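Long-range contacts in phosphoribosylformylglycinamidine synthase 2 (Thermus thermophilus, PDB 3VIU), which belongs to the AIR synthase-related (PurM-like) family, a single chain with two copies of the N- and C-terminal family domains that holds adenosine-5'-diphosphate and a magnesium ion: residues Asp160-Glu165 with Gln449-Ser454; Ala202-Asp207 with Glu297-Ser302; Asp285-Arg290 with Val332-Thr337; Leu564-Glu569 with Arg685-Thr690; Gln603-Asp608 with Glu678-Pro683. All blocks are in the same frame, centred on the assembly; numbering follows the deposited sequence.

Contact 1: residues Asp160-Glu165 with Gln449-Ser454; sequences DLYFHE and QNPRYS
With CG anti to the backbone N (chi1 -159°), Tyr162 sends its ring from the end of strand 156-163 to Pro451 and Arg452, at the start of helix 451-456; the first torsion of His164 is of the same kind and brings its imidazole to Arg452 as well. Pro451 lies over one face of the phenol, its CD 4.2 Å from the Tyr162 ring centroid in a CH-pi contact. Proline suits a first helical turn, where a missing N-H costs no helix bond. Arg452 takes the edge instead. Its chain, extended from CG to NE, crosses the tyrosine at about a right angle, and NE gives Tyr162 OH a weak bond of 2.7 Å, bent to 116° at the hydrogen. Arg452 NH1 meets His164 CD2 obliquely at 3.6 Å. Nearby acids satisfy these buried polar ends: Glu578 bonds Tyr162 OH, while Glu587 serves both Arg452 NH1 and His164 NE2; His164 ND1 pairs with Gly166 N. Strand 156-163 is an edge strand of its six-stranded sheet, hydrogen-bonded to strand 116-126, and helix 451-456 directly follows strand 441-448 of the second such sheet, so the contact joins the two N-terminal-type family regions.

Contact 2: residues Ala202-Asp207 with Glu297-Ser302; sequences AKTGRD and EELLLS
Thr204 lays its methyl CG2 against the CB of Ser302, 3.4 Å away, and touches Leu299 CD2 more loosely from the same branch. With CG2 anti to the backbone N, the hydroxyl OG1 turns elsewhere and bonds Arg307 and Tyr199, so threonine serves an apolar and a polar neighbour at once. Ser302 OG donates to Gly205 O at 2.6 Å, tilted 25° from the carbonyl plane, and is also bonded to Ser304 OG; a small hydroxyl suits this close approach. Farther out, the chain of Arg206, the centre of an inverse gamma turn, crosses Glu298 obliquely. Arg206 NH2 forms a salt bridge of 3.3 Å with Glu298 OE2, the guanidinium and carboxylate planes standing 84° apart. Both charges have further partners: Glu291 and the carbonyl of Glu292 for Arg206, Thr295 N for Glu298. The loop after strand 196-201 thus lies against the C-terminal end of helix 296-301, in the first C-terminal-type family region, while Leu300 and Leu301 of that helix pack on helix 28-37.

Contact 3: residues Asp285-Arg290 with Val332-Thr337; sequences DLVPTR and VPVART
Leu286, at the end of a short 3-10 turn, passes Val334 of strand 331-338 at a CA-CA distance of 5.4 Å, just where the strand makes a classic beta bulge, Val334 and Ala335 both facing Ile197. The central touch is made by a single methyl: Val334 CG2 meets Val287 CG2 at 3.4 Å, and the same methyl lies 3.7 Å from the backbone C of Leu286. Val287 has its CG2 anti to the carbonyl carbon, and this is the branch turned to Val334. The ring atom CG of Pro288 meets the Val332 methyl CG2 at 4.1 Å. Leu286 flanks the strand on its exposed side, its CD2 3.8 Å from Pro333 O. Beta-branched valine favours the extended backbone of Val332; at bulged Val334 its short side chain fills the place with one methyl. Proline fits the rigid, extended loop. Tyr199 of strand 196-201 touches Val287, Pro288 and Val334 alike. Backbone bonding goes to other neighbours: Val334 pairs with Ile197 and His283, Pro288 with Thr204. Across the contact mostly methyl and ring carbons touch, with Leu286 also lying on a backbone carbonyl, so it depends on shape and on burial of apolar surface.

Contact 4: residues Leu564-Glu569 with Arg685-Thr690; sequences LLLIGE and RVLGET
Leu564 and Leu566 form the tight part of this antiparallel contact, through their backbone bonds and the buried face they share with Leu687. Leu564 N donates to Gly688 O over 2.7 Å, almost straight at 177°, while Leu564 O receives two weak bonds, from Leu687 N at 3.0 Å and from Gly688 N at 3.3 Å. Leu687 and Gly688 both face Leu564, a classic beta bulge, and glycine suits its second place with an unusual phi of 166°. Beyond it regular pairing resumes: Leu566 N to Arg685 O is 2.8 Å and Arg685 N to Leu566 O 2.9 Å. Leu566 CB packs 3.9 Å from Leu687 CD1 on a face that Leu662 and Val643 of the adjoining strands fill in. The opposite face is looser. Leu565 CG and Val686 CG2 stand 4.3 Å apart; Leu565 is buried against helix 670-679, but Val686 is partly exposed. Glu689 is exposed and points away, and the end of Arg685 leads off to a salt bridge with Glu570. Since the main chains are bonded to one another and to flanking strands 661-665 and 641-644 of the seven-stranded sheet, three successive leucines can be buried, and charge is kept to the margin.

Contact 5: residues Gln603-Asp608 with Glu678-Pro683; sequences QEAIRD and EERGLP
Glu604 faces Arg680 with its backbone: Glu604 O is 4.0 Å from Arg680 NH1, near the guanidinium plane, whereas its carboxylate pairs with Lys600. Ala605 comes next and points toward the partner segment. Its CA lies 3.5 Å from Arg680 NH1, and its CB is equally near Leu682 CD1, a closeness that a lone methyl suits. Arg680 and Leu682 flank Gly681, whose positive phi and bonds back into the last turn make a Schellman motif at the end of helix 670-679; glycine accepts that backbone easily, and the turn leads on to strand 684-690. Leu682 is buried against helix 596-611, touching Ala601 as well as Ala605. One turn past Glu604, Asp608 uses OD2 alone for a salt bridge to Arg680, whose chain bends at chi2 (-61°) to bring the guanidinium edge to it. Arg680 NH1 gives Asp608 OD2 a weak bond of 3.0 Å, bent to 123°; the NH2 approach is modelled too short for its length to be trusted. The carboxylate and guanidinium planes stand 78° apart.

Overall arrangement
Contact 1 lies nearest the middle of the chain and joins the two N-terminal-type family regions, closing a long loop inside which contacts 2 and 3 are nested. Those two cross along the sequence in the first C-terminal-type region, with centres about 12 Å apart, and meet through an Asp207-Arg290 salt bridge. Contacts 4 and 5 follow in the second such region, contact 5 nested in the loop closed by contact 4; their centres are about 14 Å apart, and they touch through a probable hydrogen bond from Gly568 N to Pro683 O, in the short turn between helix 670-679 and strand 684-690. The two pairs sit on opposite sides of the chain's centre. Matching strand orders in the flanking seven-stranded sheets fit a chain built from two similar halves.

Contact 1: residues Asp160-Glu165 with Gln449-Ser454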
# COMPACT_ATOMS: atom_id res chain seq x y z
N ASP A 160 -5.87 5.30 -2.43
CA ASP A 160 -6.56 4.91 -3.65
C ASP A 160 -7.90 4.25 -3.33
O ASP A 160 -7.96 3.24 -2.64
CB ASP A 160 -5.66 3.94 -4.42
CG ASP A 160 -6.26 3.51 -5.73
OD1 ASP A 160 -6.72 4.37 -6.51
OD2 ASP A 160 -6.24 2.29 -6.00
N LEU A 161 -8.98 4.84 -3.84
CA LEU A 161 -10.34 4.34 -3.63
C LEU A 161 -11.01 4.00 -4.95
O LEU A 161 -10.99 4.80 -5.89
CB LEU A 161 -11.18 5.40 -2.90
CG LEU A 161 -12.69 5.16 -2.85
CD1 LEU A 161 -13.03 3.90 -2.03
CD2 LEU A 161 -13.36 6.39 -2.25
N TYR A 162 -11.59 2.80 -5.03
CA TYR A 162 -12.25 2.38 -6.25
C TYR A 162 -13.46 1.49 -5.96
O TYR A 162 -13.41 0.62 -5.08
CB TYR A 162 -11.28 1.65 -7.17
CG TYR A 162 -11.76 1.64 -8.60
CD1 TYR A 162 -12.64 0.65 -9.06
CD2 TYR A 162 -11.43 2.68 -9.46
CE1 TYR A 162 -13.18 0.72 -10.35
CE2 TYR A 162 -11.97 2.76 -10.74
CZ TYR A 162 -12.85 1.78 -11.18
OH TYR A 162 -13.44 1.91 -12.42
N PHE A 163 -14.55 1.72 -6.69
CA PHE A 163 -15.75 0.92 -6.50
C PHE A 163 -15.88 -0.03 -7.68
O PHE A 163 -15.76 0.38 -8.83
CB PHE A 163 -16.98 1.83 -6.39
CG PHE A 163 -16.93 2.79 -5.25
CD1 PHE A 163 -16.31 4.03 -5.38
CD2 PHE A 163 -17.52 2.48 -4.02
CE1 PHE A 163 -16.28 4.94 -4.32
CE2 PHE A 163 -17.50 3.38 -2.95
CZ PHE A 163 -16.87 4.61 -3.10
N HIS A 164 -16.14 -1.31 -7.39
CA HIS A 164 -16.24 -2.30 -8.45
C HIS A 164 -17.05 -3.54 -8.08
O HIS A 164 -17.05 -4.00 -6.93
CB HIS A 164 -14.81 -2.69 -8.89
CG HIS A 164 -14.75 -3.52 -10.13
ND1 HIS A 164 -15.05 -4.87 -10.14
CD2 HIS A 164 -14.38 -3.21 -11.39
CE1 HIS A 164 -14.86 -5.35 -11.36
NE2 HIS A 164 -14.45 -4.36 -12.14
N GLU A 165 -17.73 -4.07 -9.09
CA GLU A 165 -18.58 -5.25 -9.00
C GLU A 165 -17.88 -6.45 -8.38
O GLU A 165 -18.47 -7.16 -7.56
CB GLU A 165 -19.07 -5.58 -10.43
CG GLU A 165 -19.50 -7.02 -10.70
CD GLU A 165 -18.34 -7.95 -11.03
OE1 GLU A 165 -17.51 -7.60 -11.90
OE2 GLU A 165 -18.27 -9.04 -10.43
N GLN A 449 -3.35 0.93 -8.46
CA GLN A 449 -3.79 -0.31 -9.09
C GLN A 449 -5.17 -0.04 -9.69
O GLN A 449 -6.00 0.65 -9.09
CB GLN A 449 -3.81 -1.52 -8.15
CG GLN A 449 -5.07 -1.79 -7.38
CD GLN A 449 -6.18 -2.43 -8.21
OE1 GLN A 449 -5.99 -3.44 -8.89
NE2 GLN A 449 -7.37 -1.85 -8.12
N ASN A 450 -5.35 -0.56 -10.90
CA ASN A 450 -6.58 -0.41 -11.66
C ASN A 450 -7.24 -1.79 -11.77
O ASN A 450 -6.75 -2.66 -12.47
CB ASN A 450 -6.21 0.16 -13.04
CG ASN A 450 -7.43 0.39 -13.93
OD1 ASN A 450 -7.49 1.39 -14.64
ND2 ASN A 450 -8.38 -0.54 -13.90
N PRO A 451 -8.37 -1.99 -11.08
CA PRO A 451 -9.07 -3.27 -11.11
C PRO A 451 -9.61 -3.73 -12.46
O PRO A 451 -9.67 -4.93 -12.72
CB PRO A 451 -10.18 -3.09 -10.08
CG PRO A 451 -10.46 -1.64 -10.14
CD PRO A 451 -9.08 -1.03 -10.22
N ARG A 452 -10.00 -2.79 -13.32
CA ARG A 452 -10.52 -3.14 -14.64
C ARG A 452 -9.42 -3.78 -15.48
O ARG A 452 -9.61 -4.84 -16.06
CB ARG A 452 -11.08 -1.90 -15.33
CG ARG A 452 -12.21 -1.24 -14.54
CD ARG A 452 -12.88 -0.13 -15.32
NE ARG A 452 -14.01 0.46 -14.59
CZ ARG A 452 -15.09 -0.22 -14.21
NH1 ARG A 452 -15.20 -1.52 -14.47
NH2 ARG A 452 -16.08 0.40 -13.58
N TYR A 453 -8.25 -3.14 -15.52
CA TYR A 453 -7.11 -3.68 -16.26
C TYR A 453 -6.73 -5.04 -15.66
O TYR A 453 -6.52 -6.02 -16.38
CB TYR A 453 -5.88 -2.77 -16.10
CG TYR A 453 -6.01 -1.36 -16.65
CD1 TYR A 453 -4.93 -0.47 -16.55
CD2 TYR A 453 -7.16 -0.93 -17.30
CE1 TYR A 453 -5.00 0.80 -17.09
CE2 TYR A 453 -7.23 0.34 -17.85
CZ TYR A 453 -6.15 1.20 -17.74
OH TYR A 453 -6.21 2.46 -18.29
N SER A 454 -6.65 -5.07 -14.34
CA SER A 454 -6.25 -6.26 -13.61
C SER A 454 -7.18 -7.47 -13.77
O SER A 454 -6.72 -8.61 -13.90
CB SER A 454 -6.07 -5.90 -12.13
OG SER A 454 -5.11 -4.85 -11.96
O HOH W 1 -18.12 0.12 -11.02

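Contact 2: residues Ala202-Asp207 with Glu297-Ser302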
# COMPACT_ATOMS: atom_id res chain seq x y z
N ALA A 202 -0.48 -2.78 26.00
CA ALA A 202 -1.71 -3.30 26.59
C ALA A 202 -1.49 -4.69 27.18
O ALA A 202 -0.52 -5.37 26.84
CB ALA A 202 -2.81 -3.35 25.54
N LYS A 203 -2.39 -5.11 28.06
CA LYS A 203 -2.28 -6.43 28.65
C LYS A 203 -2.98 -7.43 27.73
O LYS A 203 -3.91 -7.08 27.02
CB LYS A 203 -2.89 -6.44 30.06
CG LYS A 203 -4.19 -5.67 30.21
CD LYS A 203 -3.98 -4.16 30.18
CE LYS A 203 -5.31 -3.40 30.15
NZ LYS A 203 -6.21 -3.73 31.32
N THR A 204 -2.49 -8.67 27.72
CA THR A 204 -3.05 -9.71 26.86
C THR A 204 -4.42 -10.22 27.31
O THR A 204 -4.57 -10.69 28.44
CB THR A 204 -2.10 -10.91 26.77
OG1 THR A 204 -0.86 -10.49 26.18
CG2 THR A 204 -2.70 -12.01 25.92
N GLY A 205 -5.39 -10.12 26.40
CA GLY A 205 -6.73 -10.59 26.69
C GLY A 205 -7.17 -11.65 25.69
O GLY A 205 -6.37 -12.13 24.88
N ARG A 206 -8.44 -12.04 25.74
CA ARG A 206 -8.96 -13.04 24.81
C ARG A 206 -9.48 -12.33 23.57
O ARG A 206 -10.68 -12.26 23.33
CB ARG A 206 -10.07 -13.86 25.48
CG ARG A 206 -9.52 -15.02 26.30
CD ARG A 206 -10.58 -15.74 27.11
NE ARG A 206 -10.94 -15.01 28.31
CZ ARG A 206 -10.84 -15.49 29.55
NH1 ARG A 206 -11.18 -14.73 30.58
NH2 ARG A 206 -10.40 -16.72 29.77
N ASP A 207 -8.54 -11.80 22.79
CA ASP A 207 -8.84 -11.07 21.56
C ASP A 207 -8.43 -11.83 20.30
O ASP A 207 -7.33 -12.38 20.23
CB ASP A 207 -8.12 -9.71 21.58
CG ASP A 207 -8.50 -8.86 22.78
OD1 ASP A 207 -7.81 -7.84 23.00
OD2 ASP A 207 -9.47 -9.19 23.49
N GLU A 297 -2.96 -21.66 25.64
CA GLU A 297 -3.17 -21.32 24.23
C GLU A 297 -3.78 -19.93 24.04
O GLU A 297 -3.45 -19.23 23.09
CB GLU A 297 -4.02 -22.38 23.51
CG GLU A 297 -5.46 -22.54 23.99
CD GLU A 297 -5.58 -23.40 25.23
OE1 GLU A 297 -6.73 -23.68 25.65
OE2 GLU A 297 -4.54 -23.80 25.80
N GLU A 298 -4.67 -19.52 24.95
CA GLU A 298 -5.30 -18.20 24.88
C GLU A 298 -4.26 -17.09 24.99
O GLU A 298 -4.32 -16.10 24.26
CB GLU A 298 -6.33 -18.04 25.99
CG GLU A 298 -7.63 -18.77 25.73
CD GLU A 298 -8.57 -18.72 26.92
OE1 GLU A 298 -9.76 -19.05 26.73
OE2 GLU A 298 -8.13 -18.36 28.03
N LEU A 299 -3.32 -17.25 25.91
CA LEU A 299 -2.29 -16.24 26.09
C LEU A 299 -1.37 -16.25 24.88
O LEU A 299 -1.04 -15.20 24.33
CB LEU A 299 -1.49 -16.53 27.37
CG LEU A 299 -2.29 -16.38 28.68
CD1 LEU A 299 -1.49 -16.95 29.85
CD2 LEU A 299 -2.62 -14.91 28.92
N LEU A 300 -0.99 -17.45 24.46
CA LEU A 300 -0.09 -17.62 23.32
C LEU A 300 -0.63 -17.12 21.98
O LEU A 300 0.13 -16.58 21.17
CB LEU A 300 0.30 -19.09 23.17
CG LEU A 300 1.29 -19.67 24.19
CD1 LEU A 300 1.27 -21.18 24.10
CD2 LEU A 300 2.68 -19.14 23.91
N LEU A 301 -1.92 -17.29 21.74
CA LEU A 301 -2.49 -16.88 20.46
C LEU A 301 -3.31 -15.61 20.44
O LEU A 301 -3.84 -15.22 19.40
CB LEU A 301 -3.30 -18.05 19.89
CG LEU A 301 -2.44 -19.32 19.79
CD1 LEU A 301 -3.20 -20.42 19.08
CD2 LEU A 301 -1.17 -18.99 19.05
N SER A 302 -3.43 -14.94 21.59
CA SER A 302 -4.17 -13.70 21.63
C SER A 302 -3.53 -12.72 20.67
O SER A 302 -2.31 -12.70 20.52
CB SER A 302 -4.14 -13.09 23.02
OG SER A 302 -4.60 -11.75 22.98

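Contact 3: residues Asp285-Arg290 with Val332-Thr337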
# COMPACT_ATOMS: atom_id res chain seq x y z
N ASP A 285 3.61 -16.82 32.88
CA ASP A 285 3.17 -16.28 34.15
C ASP A 285 3.57 -14.83 34.34
O ASP A 285 2.97 -14.12 35.14
CB ASP A 285 3.72 -17.11 35.32
CG ASP A 285 3.24 -18.54 35.30
OD1 ASP A 285 2.04 -18.77 35.04
OD2 ASP A 285 4.06 -19.45 35.55
N LEU A 286 4.59 -14.39 33.62
CA LEU A 286 5.04 -13.00 33.74
C LEU A 286 4.30 -12.07 32.78
O LEU A 286 4.40 -10.84 32.91
CB LEU A 286 6.55 -12.92 33.50
CG LEU A 286 7.43 -12.92 34.75
CD1 LEU A 286 6.77 -13.66 35.88
CD2 LEU A 286 8.78 -13.53 34.41
N VAL A 287 3.57 -12.65 31.84
CA VAL A 287 2.80 -11.89 30.85
C VAL A 287 1.58 -11.19 31.47
O VAL A 287 0.73 -11.83 32.08
CB VAL A 287 2.32 -12.83 29.69
CG1 VAL A 287 1.47 -12.07 28.69
CG2 VAL A 287 3.51 -13.44 28.98
N PRO A 288 1.50 -9.85 31.33
CA PRO A 288 0.40 -9.04 31.86
C PRO A 288 -0.93 -9.50 31.27
O PRO A 288 -1.09 -9.57 30.06
CB PRO A 288 0.75 -7.63 31.39
CG PRO A 288 2.23 -7.66 31.30
CD PRO A 288 2.48 -9.00 30.65
N THR A 289 -1.89 -9.81 32.13
CA THR A 289 -3.19 -10.29 31.69
C THR A 289 -4.31 -9.29 31.99
O THR A 289 -4.26 -8.56 32.98
CB THR A 289 -3.53 -11.63 32.38
OG1 THR A 289 -3.44 -11.47 33.80
CG2 THR A 289 -2.58 -12.72 31.92
N ARG A 290 -5.32 -9.28 31.12
CA ARG A 290 -6.46 -8.38 31.26
C ARG A 290 -7.70 -9.13 31.73
O ARG A 290 -8.66 -8.53 32.22
CB ARG A 290 -6.76 -7.72 29.91
CG ARG A 290 -7.89 -6.70 29.93
CD ARG A 290 -8.24 -6.30 28.51
NE ARG A 290 -8.95 -7.37 27.81
CZ ARG A 290 -8.96 -7.53 26.49
NH1 ARG A 290 -9.65 -8.53 25.95
NH2 ARG A 290 -8.26 -6.70 25.71
N VAL A 332 8.06 -4.86 31.24
CA VAL A 332 8.52 -5.99 32.04
C VAL A 332 9.09 -7.18 31.28
O VAL A 332 8.62 -7.53 30.20
CB VAL A 332 7.39 -6.49 32.95
CG1 VAL A 332 6.91 -5.35 33.86
CG2 VAL A 332 6.23 -7.04 32.12
N PRO A 333 10.12 -7.83 31.85
CA PRO A 333 10.77 -9.00 31.24
C PRO A 333 9.76 -10.15 31.24
O PRO A 333 9.14 -10.45 32.27
CB PRO A 333 11.96 -9.25 32.16
CG PRO A 333 11.48 -8.76 33.49
CD PRO A 333 10.78 -7.47 33.12
N VAL A 334 9.62 -10.80 30.09
CA VAL A 334 8.66 -11.88 29.92
C VAL A 334 9.28 -13.18 29.39
O VAL A 334 8.68 -14.26 29.50
CB VAL A 334 7.50 -11.39 28.99
CG1 VAL A 334 7.48 -12.17 27.69
CG2 VAL A 334 6.18 -11.45 29.71
N ALA A 335 10.47 -13.07 28.81
CA ALA A 335 11.17 -14.23 28.25
C ALA A 335 12.67 -13.99 28.15
O ALA A 335 13.15 -12.91 28.47
CB ALA A 335 10.60 -14.57 26.86
N ARG A 336 13.41 -15.00 27.71
CA ARG A 336 14.86 -14.89 27.58
C ARG A 336 15.33 -15.76 26.42
O ARG A 336 14.65 -16.71 26.05
CB ARG A 336 15.55 -15.34 28.87
CG ARG A 336 15.22 -16.78 29.25
CD ARG A 336 15.94 -17.20 30.52
NE ARG A 336 17.11 -18.03 30.24
CZ ARG A 336 17.07 -19.35 30.14
NH1 ARG A 336 15.94 -20.01 30.31
NH2 ARG A 336 18.18 -20.02 29.85
N THR A 337 16.49 -15.44 25.87
CA THR A 337 17.03 -16.23 24.77
C THR A 337 17.83 -17.40 25.32
O THR A 337 18.47 -17.29 26.37
CB THR A 337 17.95 -15.39 23.85
OG1 THR A 337 18.97 -14.75 24.63
CG2 THR A 337 17.13 -14.34 23.11

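Contact 4: residues Leu564-Glu569 with Arg685-Thr690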
# COMPACT_ATOMS: atom_id res chain seq x y z
N LEU A 564 1.23 24.88 -22.41
CA LEU A 564 0.82 23.55 -21.96
C LEU A 564 1.20 22.48 -22.97
O LEU A 564 0.72 22.47 -24.10
CB LEU A 564 -0.70 23.54 -21.72
CG LEU A 564 -1.39 22.20 -21.43
CD1 LEU A 564 -0.73 21.51 -20.25
CD2 LEU A 564 -2.88 22.44 -21.16
N LEU A 565 2.08 21.56 -22.57
CA LEU A 565 2.53 20.49 -23.46
C LEU A 565 2.10 19.09 -22.99
O LEU A 565 1.65 18.90 -21.86
CB LEU A 565 4.06 20.49 -23.57
CG LEU A 565 4.82 21.70 -24.09
CD1 LEU A 565 4.90 22.79 -23.01
CD2 LEU A 565 6.23 21.25 -24.46
N LEU A 566 2.27 18.12 -23.88
CA LEU A 566 1.93 16.74 -23.58
C LEU A 566 3.02 15.81 -24.08
O LEU A 566 3.38 15.84 -25.26
CB LEU A 566 0.59 16.40 -24.22
CG LEU A 566 -0.07 15.03 -24.05
CD1 LEU A 566 0.33 14.12 -25.19
CD2 LEU A 566 0.28 14.44 -22.70
N ILE A 567 3.58 15.02 -23.16
CA ILE A 567 4.62 14.04 -23.49
C ILE A 567 3.81 12.80 -23.87
O ILE A 567 2.99 12.34 -23.08
CB ILE A 567 5.49 13.63 -22.27
CG1 ILE A 567 5.86 14.84 -21.42
CG2 ILE A 567 6.75 12.91 -22.76
CD1 ILE A 567 6.83 15.76 -22.05
N GLY A 568 4.03 12.26 -25.07
CA GLY A 568 3.29 11.10 -25.51
C GLY A 568 2.26 11.50 -26.55
O GLY A 568 2.30 12.63 -27.06
N GLU A 569 1.32 10.61 -26.87
CA GLU A 569 0.30 10.93 -27.86
C GLU A 569 -1.13 11.06 -27.33
O GLU A 569 -1.46 10.54 -26.26
CB GLU A 569 0.37 9.94 -29.02
CG GLU A 569 1.45 10.36 -30.03
CD GLU A 569 1.94 9.24 -30.92
OE1 GLU A 569 2.82 9.51 -31.75
OE2 GLU A 569 1.45 8.09 -30.78
N ARG A 685 3.64 17.16 -27.85
CA ARG A 685 2.82 18.16 -28.53
C ARG A 685 2.58 19.38 -27.66
O ARG A 685 2.48 19.29 -26.44
CB ARG A 685 1.46 17.58 -28.92
CG ARG A 685 1.45 16.78 -30.22
CD ARG A 685 0.17 17.05 -31.01
NE ARG A 685 0.13 18.41 -31.54
CZ ARG A 685 -0.92 19.22 -31.47
NH1 ARG A 685 -2.05 18.83 -30.89
NH2 ARG A 685 -0.85 20.44 -31.99
N VAL A 686 2.49 20.53 -28.32
CA VAL A 686 2.21 21.79 -27.65
C VAL A 686 0.72 22.02 -27.85
O VAL A 686 0.29 22.56 -28.87
CB VAL A 686 3.00 22.95 -28.29
CG1 VAL A 686 2.71 24.24 -27.54
CG2 VAL A 686 4.49 22.65 -28.28
N LEU A 687 -0.08 21.61 -26.86
CA LEU A 687 -1.53 21.74 -26.92
C LEU A 687 -2.09 23.15 -26.88
O LEU A 687 -3.06 23.44 -27.59
CB LEU A 687 -2.17 20.92 -25.79
CG LEU A 687 -1.73 19.46 -25.71
CD1 LEU A 687 -2.41 18.81 -24.53
CD2 LEU A 687 -2.06 18.72 -27.00
N GLY A 688 -1.51 24.01 -26.04
CA GLY A 688 -1.98 25.38 -25.93
C GLY A 688 -1.44 26.13 -24.71
O GLY A 688 -0.25 26.03 -24.40
N GLU A 689 -2.30 26.87 -24.02
CA GLU A 689 -1.88 27.62 -22.84
C GLU A 689 -2.91 27.60 -21.72
O GLU A 689 -4.06 27.19 -21.91
CB GLU A 689 -1.55 29.08 -23.20
CG GLU A 689 -2.63 29.83 -23.97
CD GLU A 689 -2.36 31.33 -24.06
OE1 GLU A 689 -1.18 31.73 -24.05
OE2 GLU A 689 -3.34 32.12 -24.15
N THR A 690 -2.50 28.05 -20.54
CA THR A 690 -3.38 28.09 -19.38
C THR A 690 -4.03 29.45 -19.27
O THR A 690 -3.63 30.40 -19.95
CB THR A 690 -2.62 27.82 -18.07
OG1 THR A 690 -1.56 28.79 -17.92
CG2 THR A 690 -2.02 26.42 -18.07

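Contact 5: residues Gln603-Asp608 with Glu678-Pro683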
# COMPACT_ATOMS: atom_id res chain seq x y z
N GLN A 603 9.37 9.03 -17.56
CA GLN A 603 9.56 9.32 -16.14
C GLN A 603 10.85 10.10 -15.90
O GLN A 603 10.90 11.00 -15.07
CB GLN A 603 9.57 8.04 -15.30
CG GLN A 603 8.28 7.22 -15.36
CD GLN A 603 8.05 6.36 -14.12
OE1 GLN A 603 7.13 5.56 -14.09
NE2 GLN A 603 8.87 6.55 -13.10
N GLU A 604 11.90 9.75 -16.63
CA GLU A 604 13.17 10.44 -16.49
C GLU A 604 13.11 11.78 -17.18
O GLU A 604 13.74 12.74 -16.74
CB GLU A 604 14.31 9.60 -17.05
CG GLU A 604 14.60 8.38 -16.20
CD GLU A 604 15.54 7.40 -16.86
OE1 GLU A 604 15.76 6.30 -16.28
OE2 GLU A 604 16.06 7.72 -17.95
N ALA A 605 12.33 11.86 -18.25
CA ALA A 605 12.20 13.13 -18.96
C ALA A 605 11.48 14.14 -18.07
O ALA A 605 11.89 15.30 -17.97
CB ALA A 605 11.44 12.94 -20.26
N ILE A 606 10.41 13.70 -17.40
CA ILE A 606 9.67 14.62 -16.55
C ILE A 606 10.46 15.03 -15.31
O ILE A 606 10.38 16.18 -14.87
CB ILE A 606 8.27 14.06 -16.16
CG1 ILE A 606 7.43 15.17 -15.53
CG2 ILE A 606 8.40 12.91 -15.16
CD1 ILE A 606 7.42 16.45 -16.34
N ARG A 607 11.23 14.11 -14.73
CA ARG A 607 12.02 14.47 -13.56
C ARG A 607 13.10 15.48 -13.96
O ARG A 607 13.34 16.45 -13.25
CB ARG A 607 12.65 13.23 -12.91
CG ARG A 607 11.64 12.25 -12.31
CD ARG A 607 12.28 11.27 -11.31
NE ARG A 607 13.36 10.48 -11.90
CZ ARG A 607 13.19 9.31 -12.51
NH1 ARG A 607 11.98 8.77 -12.61
NH2 ARG A 607 14.24 8.68 -13.03
N ASP A 608 13.76 15.25 -15.10
CA ASP A 608 14.80 16.17 -15.57
C ASP A 608 14.22 17.55 -15.76
O ASP A 608 14.77 18.55 -15.28
CB ASP A 608 15.39 15.70 -16.90
CG ASP A 608 16.32 14.54 -16.74
OD1 ASP A 608 16.87 14.37 -15.63
OD2 ASP A 608 16.53 13.79 -17.72
N GLU A 678 12.96 16.14 -27.44
CA GLU A 678 13.45 15.67 -28.72
C GLU A 678 14.72 14.83 -28.59
O GLU A 678 14.86 13.80 -29.24
CB GLU A 678 13.70 16.84 -29.66
CG GLU A 678 12.55 17.12 -30.59
CD GLU A 678 12.46 18.58 -30.97
OE1 GLU A 678 13.52 19.22 -31.13
OE2 GLU A 678 11.32 19.08 -31.12
N GLU A 679 15.65 15.28 -27.75
CA GLU A 679 16.90 14.55 -27.54
C GLU A 679 16.64 13.21 -26.88
O GLU A 679 17.53 12.36 -26.82
CB GLU A 679 17.87 15.37 -26.69
CG GLU A 679 18.20 16.74 -27.28
CD GLU A 679 19.28 17.48 -26.51
OE1 GLU A 679 19.16 17.63 -25.28
OE2 GLU A 679 20.26 17.92 -27.16
N ARG A 680 15.42 13.02 -26.39
CA ARG A 680 15.03 11.77 -25.74
C ARG A 680 14.18 10.92 -26.68
O ARG A 680 13.68 9.87 -26.29
CB ARG A 680 14.24 12.05 -24.46
CG ARG A 680 14.97 12.87 -23.43
CD ARG A 680 16.24 12.18 -22.96
NE ARG A 680 16.97 13.01 -22.01
CZ ARG A 680 16.56 13.30 -20.79
NH1 ARG A 680 15.40 12.84 -20.34
NH2 ARG A 680 17.29 14.08 -20.01
N GLY A 681 14.02 11.40 -27.92
CA GLY A 681 13.22 10.70 -28.90
C GLY A 681 11.78 10.47 -28.45
O GLY A 681 11.16 9.47 -28.80
N LEU A 682 11.26 11.40 -27.66
CA LEU A 682 9.90 11.27 -27.14
C LEU A 682 8.85 12.05 -27.91
O LEU A 682 9.02 13.24 -28.20
CB LEU A 682 9.87 11.72 -25.67
CG LEU A 682 10.66 10.91 -24.64
CD1 LEU A 682 10.39 11.44 -23.23
CD2 LEU A 682 10.26 9.44 -24.73
N PRO A 683 7.74 11.39 -28.27
CA PRO A 683 6.69 12.08 -29.01
C PRO A 683 6.12 13.11 -28.05
O PRO A 683 6.04 12.85 -26.84
CB PRO A 683 5.68 10.98 -29.31
CG PRO A 683 6.51 9.72 -29.29
CD PRO A 683 7.41 9.96 -28.11